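Local coordinates for protein acyl-coenzyme A oxidase acox-1.2 (Caenorhabditis elegans, PDB 5K3J) that catalyses the FAD-dependent desaturation of ascaroside-CoA pheromone precursors with five-carbon omega side chains, the first step of their peroxisomal beta-oxidation, at residues D334-Q339 with Y593-R598; D26-V31 with I549-V554. All blocks are in the same frame, centred on the assembly; numbering follows the deposited sequence.

Both contacts tie the C-terminal helical region to earlier parts of the acyl-CoA oxidase chain. Contact 1 brings the end of helix 581-597 to the start of helix 336-340, beside FAD and the second subunit. Contact 2 sets the start of helix 549-569 against helix 25-32, near the N-terminus, away from the FAD, ATP and substrate sites. Contact 1 is partly buried and mainly polar, with an Asp-Arg salt bridge. Contact 2 is more buried and apolar, with no hydrogen bond across it. Their centres lie about 20 Å apart, yet they meet where Ile597 packs near the backbone of Val554. Helix 343-363 borders both, through Phe343 at contact 1 and through Tyr350 and Phe354 at contact 2.

Contact 1. Residues D334-Q339 with Y593-R598; sequences DYQTQQ and YLEKIR. With FAD (flavin-adenine dinucleotide), chain G.
The Arg598 guanidinium meets Asp334 edge-on, with OD1 in its plane. One face of the nearby Tyr335 ring lies over the FAD adenine, with N1A 3.6 Å above the ring plane, over its centre. In the helical part of the acyl-CoA oxidase fold, a side-on salt bridge links the start of helix 336-340 to the end of helix 581-597. The Arg598 chain, with CG anti to the backbone N, bends at chi2 and brings NE to OD1 of Asp334 at 2.8 Å, nearly along its C-O axis. NH2 of Arg598 donates to the same OD1 at 3.1 Å and also pairs with Glu17. The carboxylate and guanidinium planes are 33° apart. Between the helices, the Gln339 amide stands at 78° to the guanidinium, with its NE2 beside CD of Arg598. That NE2 is bonded to Leu333 O. A serine in place of Tyr335 would probably leave this adenine face without its aromatic cover and the base freer to shift. The amide of Gln336 is held by the second subunit, at Lys518 O and Val521 N. On the cofactor side, NE2 of Gln338 donates an almost straight bond, 173°, to O3B of the FAD ribose at 2.9 Å.

Contact 2. Residues D26-V31 with I549-V554; sequences DKMAAV and IPVKEV
Val551 is the main bump of this contact. It fits a shallow hollow formed by Lys27, Met28 and Val31 in a crossed packing of two helices. Helix 25-32 comes from the N-terminal part of the acyl-CoA oxidase fold, and helix 549-569 from its C-terminal helical part. The axes of segments 26-31 and 549-554 pass 10.0 Å apart at a crossing angle of -62°. The two segments bury 178 Å² in all. The two methyls of Val551 divide the hollow. CG2 faces the base of the Lys27 side chain, 3.9 Å from its CB. CG1 turns the other way, to CG2 of Val31 at 4.2 Å and to the sulfur of Met28. Beyond CB the Lys27 chain turns from the other helix, and its NZ makes a long, weak ion pair with Asp548. Met28 supplies the bump from the other helix. Its CG is anti to the backbone N (chi1 178°), and bends at chi2 and chi3 carry the thioether and its methyl towards Val554, one turn beyond Val551. Phe23 and Tyr350 also touch Met28, while Phe354 packs on Val31. No polar bond crosses between the segments. The contact ends at the Met28 methyl, where CE lies 3.5 Å from CG2 of Val554.

Contact 1. Residues D334-Q339 with Y593-R598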
loop_
_atom_site.group_PDB
_atom_site.type_symbol
_atom_site.label_atom_id
_atom_site.label_comp_id
_atom_site.label_asym_id
_atom_site.label_seq_id
_atom_site.Cartn_x
_atom_site.Cartn_y
_atom_site.Cartn_z
ATOM N N ASP A 334 18.020 8.266 -14.664
ATOM C CA ASP A 334 19.113 7.634 -15.397
ATOM C C ASP A 334 19.569 6.337 -14.734
ATOM O O ASP A 334 20.089 5.438 -15.399
ATOM C CB ASP A 334 20.295 8.595 -15.536
ATOM C CG ASP A 334 20.070 9.639 -16.612
ATOM O OD1 ASP A 334 19.146 9.453 -17.430
ATOM O OD2 ASP A 334 20.819 10.638 -16.650
ATOM N N TYR A 335 19.368 6.246 -13.424
ATOM C CA TYR A 335 19.735 5.053 -12.669
ATOM C C TYR A 335 18.941 3.840 -13.141
ATOM O O TYR A 335 17.792 3.964 -13.558
ATOM C CB TYR A 335 19.517 5.267 -11.170
ATOM C CG TYR A 335 20.488 6.240 -10.535
ATOM C CD1 TYR A 335 21.858 6.024 -10.600
ATOM C CD2 TYR A 335 20.034 7.361 -9.857
ATOM C CE1 TYR A 335 22.749 6.904 -10.017
ATOM C CE2 TYR A 335 20.918 8.249 -9.270
ATOM C CZ TYR A 335 22.275 8.014 -9.353
ATOM O OH TYR A 335 23.168 8.886 -8.773
ATOM N N GLN A 336 19.554 2.666 -13.063
ATOM C CA GLN A 336 18.935 1.451 -13.574
ATOM C C GLN A 336 17.771 0.992 -12.700
ATOM O O GLN A 336 16.701 0.649 -13.204
ATOM C CB GLN A 336 19.968 0.337 -13.685
ATOM C CG GLN A 336 19.437 -0.918 -14.337
ATOM C CD GLN A 336 20.511 -1.967 -14.513
ATOM O OE1 GLN A 336 20.847 -2.690 -13.576
ATOM N NE2 GLN A 336 21.060 -2.054 -15.718
ATOM N N THR A 337 17.994 0.983 -11.388
ATOM C CA THR A 337 16.958 0.618 -10.428
ATOM C C THR A 337 15.701 1.465 -10.602
ATOM O O THR A 337 14.581 0.972 -10.461
ATOM C CB THR A 337 17.459 0.772 -8.978
ATOM O OG1 THR A 337 17.923 2.113 -8.772
ATOM C CG2 THR A 337 18.591 -0.198 -8.691
ATOM N N GLN A 338 15.897 2.743 -10.909
ATOM C CA GLN A 338 14.787 3.669 -11.102
ATOM C C GLN A 338 14.028 3.397 -12.394
ATOM O O GLN A 338 12.802 3.494 -12.428
ATOM C CB GLN A 338 15.290 5.110 -11.090
ATOM C CG GLN A 338 15.028 5.846 -9.788
ATOM C CD GLN A 338 13.851 6.803 -9.883
ATOM O OE1 GLN A 338 13.491 7.263 -10.969
ATOM N NE2 GLN A 338 13.242 7.104 -8.742
ATOM N N GLN A 339 14.761 3.073 -13.456
ATOM C CA GLN A 339 14.151 2.645 -14.711
ATOM C C GLN A 339 13.494 1.280 -14.532
ATOM O O GLN A 339 12.509 0.955 -15.191
ATOM C CB GLN A 339 15.190 2.587 -15.832
ATOM C CG GLN A 339 15.798 3.934 -16.186
ATOM C CD GLN A 339 16.806 3.848 -17.318
ATOM O OE1 GLN A 339 16.885 2.836 -18.014
ATOM N NE2 GLN A 339 17.583 4.910 -17.505
ATOM N N TYR A 593 15.958 -2.912 -22.854
ATOM C CA TYR A 593 14.771 -2.134 -23.178
ATOM C C TYR A 593 14.424 -1.111 -22.104
ATOM O O TYR A 593 13.632 -0.206 -22.346
ATOM C CB TYR A 593 13.588 -3.065 -23.431
ATOM C CG TYR A 593 13.668 -3.731 -24.781
ATOM C CD1 TYR A 593 13.447 -3.002 -25.941
ATOM C CD2 TYR A 593 13.981 -5.081 -24.900
ATOM C CE1 TYR A 593 13.526 -3.595 -27.180
ATOM C CE2 TYR A 593 14.062 -5.684 -26.142
ATOM C CZ TYR A 593 13.832 -4.935 -27.277
ATOM O OH TYR A 593 13.910 -5.527 -28.515
ATOM N N LEU A 594 15.010 -1.255 -20.921
ATOM C CA LEU A 594 14.983 -0.171 -19.949
ATOM C C LEU A 594 15.737 1.005 -20.543
ATOM O O LEU A 594 15.232 2.127 -20.604
ATOM C CB LEU A 594 15.617 -0.584 -18.619
ATOM C CG LEU A 594 14.734 -1.092 -17.479
ATOM C CD1 LEU A 594 13.257 -0.990 -17.821
ATOM C CD2 LEU A 594 15.116 -2.517 -17.116
ATOM N N GLU A 595 16.958 0.725 -20.988
ATOM C CA GLU A 595 17.816 1.734 -21.590
ATOM C C GLU A 595 17.239 2.258 -22.899
ATOM O O GLU A 595 17.448 3.415 -23.260
ATOM C CB GLU A 595 19.218 1.169 -21.826
ATOM C CG GLU A 595 20.198 1.436 -20.696
ATOM C CD GLU A 595 19.923 0.597 -19.466
ATOM O OE1 GLU A 595 19.541 1.177 -18.427
ATOM O OE2 GLU A 595 20.104 -0.637 -19.534
ATOM N N LYS A 596 16.506 1.404 -23.606
ATOM C CA LYS A 596 15.937 1.790 -24.891
ATOM C C LYS A 596 14.705 2.676 -24.715
ATOM O O LYS A 596 14.473 3.590 -25.507
ATOM C CB LYS A 596 15.581 0.553 -25.714
ATOM C CG LYS A 596 15.968 0.661 -27.181
ATOM C CD LYS A 596 15.361 -0.470 -27.992
ATOM C CE LYS A 596 16.046 -0.617 -29.342
ATOM N NZ LYS A 596 15.375 -1.646 -30.186
ATOM N N ILE A 597 13.921 2.403 -23.675
ATOM C CA ILE A 597 12.714 3.175 -23.370
ATOM C C ILE A 597 13.050 4.560 -22.821
ATOM O O ILE A 597 12.423 5.554 -23.195
ATOM C CB ILE A 597 11.819 2.436 -22.345
ATOM C CG1 ILE A 597 11.039 1.312 -23.024
ATOM C CG2 ILE A 597 10.849 3.393 -21.665
ATOM C CD1 ILE A 597 10.122 1.787 -24.112
ATOM N N ARG A 598 14.060 4.599 -21.950
ATOM C CA ARG A 598 14.461 5.787 -21.185
ATOM C C ARG A 598 14.277 7.167 -21.854
ATOM O O ARG A 598 13.722 8.071 -21.226
ATOM C CB ARG A 598 15.927 5.628 -20.753
ATOM C CG ARG A 598 16.612 6.927 -20.339
ATOM C CD ARG A 598 16.092 7.452 -19.009
ATOM N NE ARG A 598 16.694 8.734 -18.653
ATOM C CZ ARG A 598 16.170 9.918 -18.961
ATOM N NH1 ARG A 598 15.027 9.987 -19.633
ATOM N NH2 ARG A 598 16.789 11.033 -18.599
HETATM P PA FAD G . 16.178 10.383 -3.337
HETATM O O1A FAD G . 17.626 10.336 -2.843
HETATM O O2A FAD G . 15.936 11.658 -4.089
HETATM O O5B FAD G . 15.900 9.124 -4.311
HETATM C C5B FAD G . 14.671 9.092 -5.055
HETATM C C4B FAD G . 14.800 8.004 -6.161
HETATM O O4B FAD G . 15.953 8.120 -6.756
HETATM C C3B FAD G . 14.788 6.607 -5.530
HETATM O O3B FAD G . 14.118 5.755 -6.316
HETATM C C2B FAD G . 16.288 6.201 -5.465
HETATM O O2B FAD G . 16.424 4.713 -5.592
HETATM C C1B FAD G . 16.802 6.780 -6.488
HETATM N N9A FAD G . 18.170 7.118 -6.245
HETATM C C8A FAD G . 18.633 8.263 -5.712
HETATM N N7A FAD G . 19.987 8.179 -5.659
HETATM C C5A FAD G . 20.355 6.967 -6.168
HETATM C C6A FAD G . 21.599 6.374 -6.347
HETATM N N6A FAD G . 22.944 6.763 -6.087
HETATM N N1A FAD G . 21.686 5.154 -6.877
HETATM C C2A FAD G . 20.555 4.488 -7.246
HETATM N N3A FAD G . 19.336 5.066 -7.072
HETATM C C4A FAD G . 19.245 6.312 -6.530
HETATM N N1 FAD G . 15.119 13.645 7.160
HETATM C C2 FAD G . 15.764 14.279 8.306
HETATM O O2 FAD G . 16.845 14.813 8.173
HETATM N N3 FAD G . 15.110 14.271 9.617
HETATM C C4 FAD G . 13.851 13.649 9.775
HETATM O O4 FAD G . 13.295 13.643 10.892
HETATM C C4X FAD G . 13.191 13.002 8.609
HETATM N N5 FAD G . 11.904 12.365 8.764
HETATM C C5X FAD G . 11.259 11.731 7.617
HETATM C C6 FAD G . 10.007 11.112 7.772
HETATM C C7 FAD G . 9.383 10.500 6.669
HETATM C C7M FAD G . 8.035 9.896 7.078
HETATM C C8 FAD G . 10.006 10.506 5.416
HETATM C C8M FAD G . 9.414 9.875 4.168
HETATM C C9 FAD G . 11.262 11.126 5.253
HETATM C C9A FAD G . 11.890 11.738 6.352
HETATM N N10 FAD G . 13.206 12.386 6.190
HETATM C C10 FAD G . 13.840 13.012 7.316
HETATM C "C1'" FAD G . 13.876 12.409 4.871
HETATM C "C2'" FAD G . 14.463 11.041 4.534
HETATM O "O2'" FAD G . 15.461 10.731 5.443
HETATM C "C3'" FAD G . 15.048 11.114 3.152
HETATM O "O3'" FAD G . 14.047 11.507 2.247
HETATM C "C4'" FAD G . 15.589 9.769 2.745
HETATM O "O4'" FAD G . 16.658 9.420 3.594
HETATM C "C5'" FAD G . 16.077 9.851 1.315
HETATM O "O5'" FAD G . 15.028 10.367 0.507
HETATM P P FAD G . 15.377 11.221 -0.800
HETATM O O1P FAD G . 14.430 12.422 -0.884
HETATM O O2P FAD G . 16.790 11.704 -0.742
HETATM O O3P FAD G . 15.200 10.312 -2.077
#

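Contact 2. Residues D26-V31 with I549-V554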
loop_
_atom_site.group_PDB
_atom_site.type_symbol
_atom_site.label_atom_id
_atom_site.label_comp_id
_atom_site.label_asym_id
_atom_site.label_seq_id
_atom_site.Cartn_x
_atom_site.Cartn_y
_atom_site.Cartn_z
ATOM N N ASP A 26 0.093 12.994 -29.893
ATOM C CA ASP A 26 -1.310 13.117 -30.252
ATOM C C ASP A 26 -1.755 11.823 -30.914
ATOM O O ASP A 26 -2.934 11.465 -30.881
ATOM C CB ASP A 26 -1.543 14.309 -31.177
ATOM C CG ASP A 26 -1.953 15.560 -30.421
ATOM O OD1 ASP A 26 -1.598 15.682 -29.227
ATOM O OD2 ASP A 26 -2.632 16.421 -31.019
ATOM N N LYS A 27 -0.792 11.117 -31.502
ATOM C CA LYS A 27 -1.053 9.825 -32.123
ATOM C C LYS A 27 -1.124 8.729 -31.073
ATOM O O LYS A 27 -1.975 7.842 -31.149
ATOM C CB LYS A 27 0.022 9.491 -33.155
ATOM C CG LYS A 27 -0.364 9.836 -34.582
ATOM C CD LYS A 27 -0.459 11.339 -34.789
ATOM C CE LYS A 27 -0.859 11.670 -36.216
ATOM N NZ LYS A 27 0.098 11.088 -37.196
ATOM N N MET A 28 -0.223 8.788 -30.097
ATOM C CA MET A 28 -0.219 7.806 -29.021
ATOM C C MET A 28 -1.480 7.925 -28.172
ATOM O O MET A 28 -2.056 6.920 -27.757
ATOM C CB MET A 28 1.017 7.967 -28.139
ATOM C CG MET A 28 1.049 6.991 -26.974
ATOM S SD MET A 28 1.357 5.288 -27.469
ATOM C CE MET A 28 3.135 5.320 -27.646
ATOM N N ALA A 29 -1.905 9.160 -27.926
ATOM C CA ALA A 29 -3.118 9.418 -27.158
ATOM C C ALA A 29 -4.312 8.742 -27.819
ATOM O O ALA A 29 -5.140 8.128 -27.142
ATOM C CB ALA A 29 -3.360 10.907 -27.023
ATOM N N ALA A 30 -4.388 8.860 -29.143
ATOM C CA ALA A 30 -5.465 8.266 -29.925
ATOM C C ALA A 30 -5.524 6.757 -29.737
ATOM O O ALA A 30 -6.600 6.162 -29.666
ATOM C CB ALA A 30 -5.291 8.611 -31.396
ATOM N N VAL A 31 -4.350 6.145 -29.656
ATOM C CA VAL A 31 -4.245 4.712 -29.434
ATOM C C VAL A 31 -4.715 4.351 -28.030
ATOM O O VAL A 31 -5.540 3.454 -27.849
ATOM C CB VAL A 31 -2.799 4.221 -29.626
ATOM C CG1 VAL A 31 -2.680 2.745 -29.284
ATOM C CG2 VAL A 31 -2.336 4.490 -31.048
ATOM N N ILE A 549 4.369 4.174 -37.802
ATOM C CA ILE A 549 5.459 3.285 -37.413
ATOM C C ILE A 549 6.209 3.748 -36.150
ATOM O O ILE A 549 6.559 2.912 -35.316
ATOM C CB ILE A 549 6.466 3.100 -38.585
ATOM C CG1 ILE A 549 5.826 2.313 -39.734
ATOM C CG2 ILE A 549 7.722 2.383 -38.125
ATOM C CD1 ILE A 549 5.021 3.158 -40.700
ATOM N N PRO A 550 6.460 5.069 -35.998
ATOM C CA PRO A 550 7.081 5.492 -34.734
ATOM C C PRO A 550 6.316 5.050 -33.488
ATOM O O PRO A 550 6.934 4.689 -32.488
ATOM C CB PRO A 550 7.083 7.016 -34.845
ATOM C CG PRO A 550 7.209 7.268 -36.297
ATOM C CD PRO A 550 6.408 6.184 -36.965
ATOM N N VAL A 551 4.988 5.076 -33.554
ATOM C CA VAL A 551 4.157 4.650 -32.434
ATOM C C VAL A 551 4.209 3.132 -32.270
ATOM O O VAL A 551 4.332 2.620 -31.157
ATOM C CB VAL A 551 2.696 5.107 -32.617
ATOM C CG1 VAL A 551 1.767 4.356 -31.678
ATOM C CG2 VAL A 551 2.584 6.608 -32.393
ATOM N N LYS A 552 4.131 2.418 -33.387
ATOM C CA LYS A 552 4.175 0.961 -33.367
ATOM C C LYS A 552 5.521 0.437 -32.861
ATOM O O LYS A 552 5.611 -0.691 -32.375
ATOM C CB LYS A 552 3.891 0.399 -34.761
ATOM C CG LYS A 552 3.523 -1.077 -34.761
ATOM C CD LYS A 552 3.663 -1.708 -36.135
ATOM C CE LYS A 552 3.313 -3.187 -36.074
ATOM N NZ LYS A 552 3.800 -3.936 -37.264
ATOM N N GLU A 553 6.563 1.257 -32.974
ATOM C CA GLU A 553 7.904 0.846 -32.562
ATOM C C GLU A 553 8.183 1.126 -31.087
ATOM O O GLU A 553 8.890 0.361 -30.433
ATOM C CB GLU A 553 8.962 1.537 -33.424
ATOM C CG GLU A 553 9.040 1.013 -34.851
ATOM C CD GLU A 553 10.147 1.671 -35.659
ATOM O OE1 GLU A 553 10.934 2.441 -35.071
ATOM O OE2 GLU A 553 10.231 1.419 -36.880
ATOM N N VAL A 554 7.638 2.220 -30.561
ATOM C CA VAL A 554 7.822 2.524 -29.146
ATOM C C VAL A 554 6.936 1.626 -28.290
ATOM O O VAL A 554 7.267 1.320 -27.143
ATOM C CB VAL A 554 7.526 4.008 -28.827
ATOM C CG1 VAL A 554 8.546 4.911 -29.493
ATOM C CG2 VAL A 554 6.125 4.384 -29.258
#